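Local coordinates for protein transcobalamin-1 (Homo sapiens, PDB 4KKI) that binds vitamin B12 with femtomolar affinity, carries it as a secreted glycoprotein and protects it from the acid of the stomach, at residues G93-I98 with Y116-K121. Sequence-based numbering, arbitrary orientation.
Sequences GELALI and YHLIDK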
loop_
_atom_site.group_PDB
_atom_site.type_symbol
_atom_site.label_atom_id
_atom_site.label_comp_id
_atom_site.label_asym_id
_atom_site.label_seq_id
_atom_site.Cartn_x
_atom_site.Cartn_y
_atom_site.Cartn_z
ATOM N N GLY A 93 -10.129 -4.154 2.864
ATOM C CA GLY A 93 -8.802 -4.277 2.285
ATOM C C GLY A 93 -7.933 -5.307 2.984
ATOM O O GLY A 93 -7.151 -6.007 2.340
ATOM N N GLU A 94 -8.064 -5.399 4.304
ATOM C CA GLU A 94 -7.297 -6.367 5.082
ATOM C C GLU A 94 -7.719 -7.789 4.740
ATOM O O GLU A 94 -6.884 -8.682 4.619
ATOM C CB GLU A 94 -7.472 -6.123 6.583
ATOM C CG GLU A 94 -6.704 -4.928 7.119
ATOM C CD GLU A 94 -6.991 -4.665 8.585
ATOM O OE1 GLU A 94 -8.034 -5.139 9.086
ATOM O OE2 GLU A 94 -6.171 -3.988 9.237
ATOM N N LEU A 95 -9.023 -7.987 4.586
ATOM C CA LEU A 95 -9.560 -9.288 4.220
ATOM C C LEU A 95 -9.176 -9.637 2.786
ATOM O O LEU A 95 -8.895 -10.798 2.473
ATOM C CB LEU A 95 -11.081 -9.308 4.383
ATOM C CG LEU A 95 -11.769 -10.621 4.015
ATOM C CD1 LEU A 95 -11.146 -11.772 4.788
ATOM C CD2 LEU A 95 -13.266 -10.545 4.278
ATOM N N ALA A 96 -9.168 -8.628 1.919
ATOM C CA ALA A 96 -8.758 -8.812 0.530
ATOM C C ALA A 96 -7.329 -9.347 0.452
ATOM O O ALA A 96 -7.057 -10.291 -0.285
ATOM C CB ALA A 96 -8.884 -7.506 -0.243
ATOM N N LEU A 97 -6.424 -8.746 1.220
ATOM C CA LEU A 97 -5.034 -9.196 1.251
ATOM C C LEU A 97 -4.915 -10.612 1.800
ATOM O O LEU A 97 -4.077 -11.391 1.347
ATOM C CB LEU A 97 -4.166 -8.243 2.074
ATOM C CG LEU A 97 -3.788 -6.916 1.413
ATOM C CD1 LEU A 97 -3.029 -6.036 2.391
ATOM C CD2 LEU A 97 -2.964 -7.152 0.155
ATOM N N ILE A 98 -5.750 -10.937 2.782
ATOM C CA ILE A 98 -5.754 -12.275 3.362
ATOM C C ILE A 98 -6.106 -13.304 2.299
ATOM O O ILE A 98 -5.423 -14.317 2.149
ATOM C CB ILE A 98 -6.737 -12.379 4.539
ATOM C CG1 ILE A 98 -6.189 -11.615 5.744
ATOM C CG2 ILE A 98 -6.980 -13.836 4.916
ATOM C CD1 ILE A 98 -7.104 -11.628 6.940
ATOM N N TYR A 116 -13.764 -20.739 5.633
ATOM C CA TYR A 116 -14.185 -19.610 6.457
ATOM C C TYR A 116 -15.131 -18.687 5.696
ATOM O O TYR A 116 -15.630 -17.705 6.250
ATOM C CB TYR A 116 -12.971 -18.813 6.942
ATOM C CG TYR A 116 -12.054 -19.567 7.879
ATOM C CD1 TYR A 116 -12.551 -20.541 8.737
ATOM C CD2 TYR A 116 -10.690 -19.304 7.905
ATOM C CE1 TYR A 116 -11.713 -21.230 9.596
ATOM C CE2 TYR A 116 -9.845 -19.988 8.759
ATOM C CZ TYR A 116 -10.361 -20.950 9.602
ATOM O OH TYR A 116 -9.521 -21.632 10.453
ATOM N N HIS A 117 -15.368 -19.012 4.426
ATOM C CA HIS A 117 -16.207 -18.202 3.544
ATOM C C HIS A 117 -15.731 -16.753 3.458
ATOM O O HIS A 117 -16.526 -15.816 3.547
ATOM C CB HIS A 117 -17.678 -18.273 3.970
ATOM C CG HIS A 117 -18.314 -19.601 3.702
ATOM N ND1 HIS A 117 -19.166 -19.817 2.639
ATOM C CD2 HIS A 117 -18.208 -20.787 4.345
ATOM C CE1 HIS A 117 -19.564 -21.076 2.646
ATOM N NE2 HIS A 117 -18.997 -21.687 3.671
ATOM N N LEU A 118 -14.427 -16.582 3.275
ATOM C CA LEU A 118 -13.815 -15.258 3.254
ATOM C C LEU A 118 -14.242 -14.443 2.039
ATOM O O LEU A 118 -14.338 -13.217 2.109
ATOM C CB LEU A 118 -12.289 -15.375 3.306
ATOM C CG LEU A 118 -11.735 -16.079 4.546
ATOM C CD1 LEU A 118 -10.213 -16.028 4.569
ATOM C CD2 LEU A 118 -12.317 -15.468 5.813
ATOM N N ILE A 119 -14.490 -15.128 0.928
ATOM C CA ILE A 119 -14.941 -14.465 -0.289
ATOM C C ILE A 119 -16.320 -13.856 -0.062
ATOM O O ILE A 119 -16.566 -12.703 -0.416
ATOM C CB ILE A 119 -14.988 -15.440 -1.484
ATOM C CG1 ILE A 119 -13.577 -15.897 -1.856
ATOM C CG2 ILE A 119 -15.654 -14.790 -2.685
ATOM C CD1 ILE A 119 -13.541 -16.854 -3.032
ATOM N N ASP A 120 -17.212 -14.637 0.544
ATOM C CA ASP A 120 -18.541 -14.151 0.890
ATOM C C ASP A 120 -18.445 -12.960 1.838
ATOM O O ASP A 120 -19.173 -11.978 1.688
ATOM C CB ASP A 120 -19.385 -15.267 1.516
ATOM C CG ASP A 120 -19.751 -16.353 0.520
ATOM O OD1 ASP A 120 -19.033 -16.502 -0.490
ATOM O OD2 ASP A 120 -20.755 -17.060 0.748
ATOM N N LYS A 121 -17.533 -13.045 2.802
ATOM C CA LYS A 121 -17.352 -11.971 3.774
ATOM C C LYS A 121 -16.807 -10.714 3.108
ATOM O O LYS A 121 -17.173 -9.596 3.473
ATOM C CB LYS A 121 -16.433 -12.417 4.915
ATOM C CG LYS A 121 -17.089 -13.375 5.900
ATOM C CD LYS A 121 -18.210 -12.693 6.668
ATOM C CE LYS A 121 -19.003 -13.688 7.505
ATOM N NZ LYS A 121 -18.145 -14.448 8.454
#
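Leu95 and Leu118 meet through their methyl branches: CD1 of Leu95 lies 4.0 Å from CD2 of Leu118, the two side chains slanting past one another, and the same CD1 also touches CB of Leu118. The other methyl of Leu118 turns to Ile98, where its CD1 sits 3.9 Å from Ile98 CG2. This second pair crosses at nearly a right angle, and only the short CG2 branch of Ile98 takes part. Leu118 thus spreads its fork over two residues one helical turn apart.

A different sort of contact is made by CD2 of Leu95, which lies against backbone as much as side chain. It comes within 3.6 Å of Leu118 O and sits beside both the backbone C and the CB of Lys121, 3.7 Å from each. The side chain reaches that far because CG stands anti to the Leu95 backbone N (chi1 179°), which carries both methyls out toward the first turn of the partner helix. Of the Lys121 side chain it is the root, CB, that touches; beyond CB the chain bends and leads away.

The two helices, 92-102 and 118-135, belong to the alpha6-alpha6 barrel of the N-terminal domain, and the second begins right here, with His117 at the N-cap and His117 O accepting a 3.0 Å hydrogen bond from Lys121 N. Cyanocobalamin touches Gly93 and Glu94 at the start of the first helix, and Gln146, a cobalamin-binding residue, accepts a hydrogen bond from Gly93 N. Cutting Leu95 back to an alanine is likely to leave Leu118 CD2 and the root of Lys121 without this apolar partner and to open a gap between the two helices. Ala96, facing away, packs on Leu149 and Ala153 of helix 144-156; Ile98 also touches Ile79 and Val55.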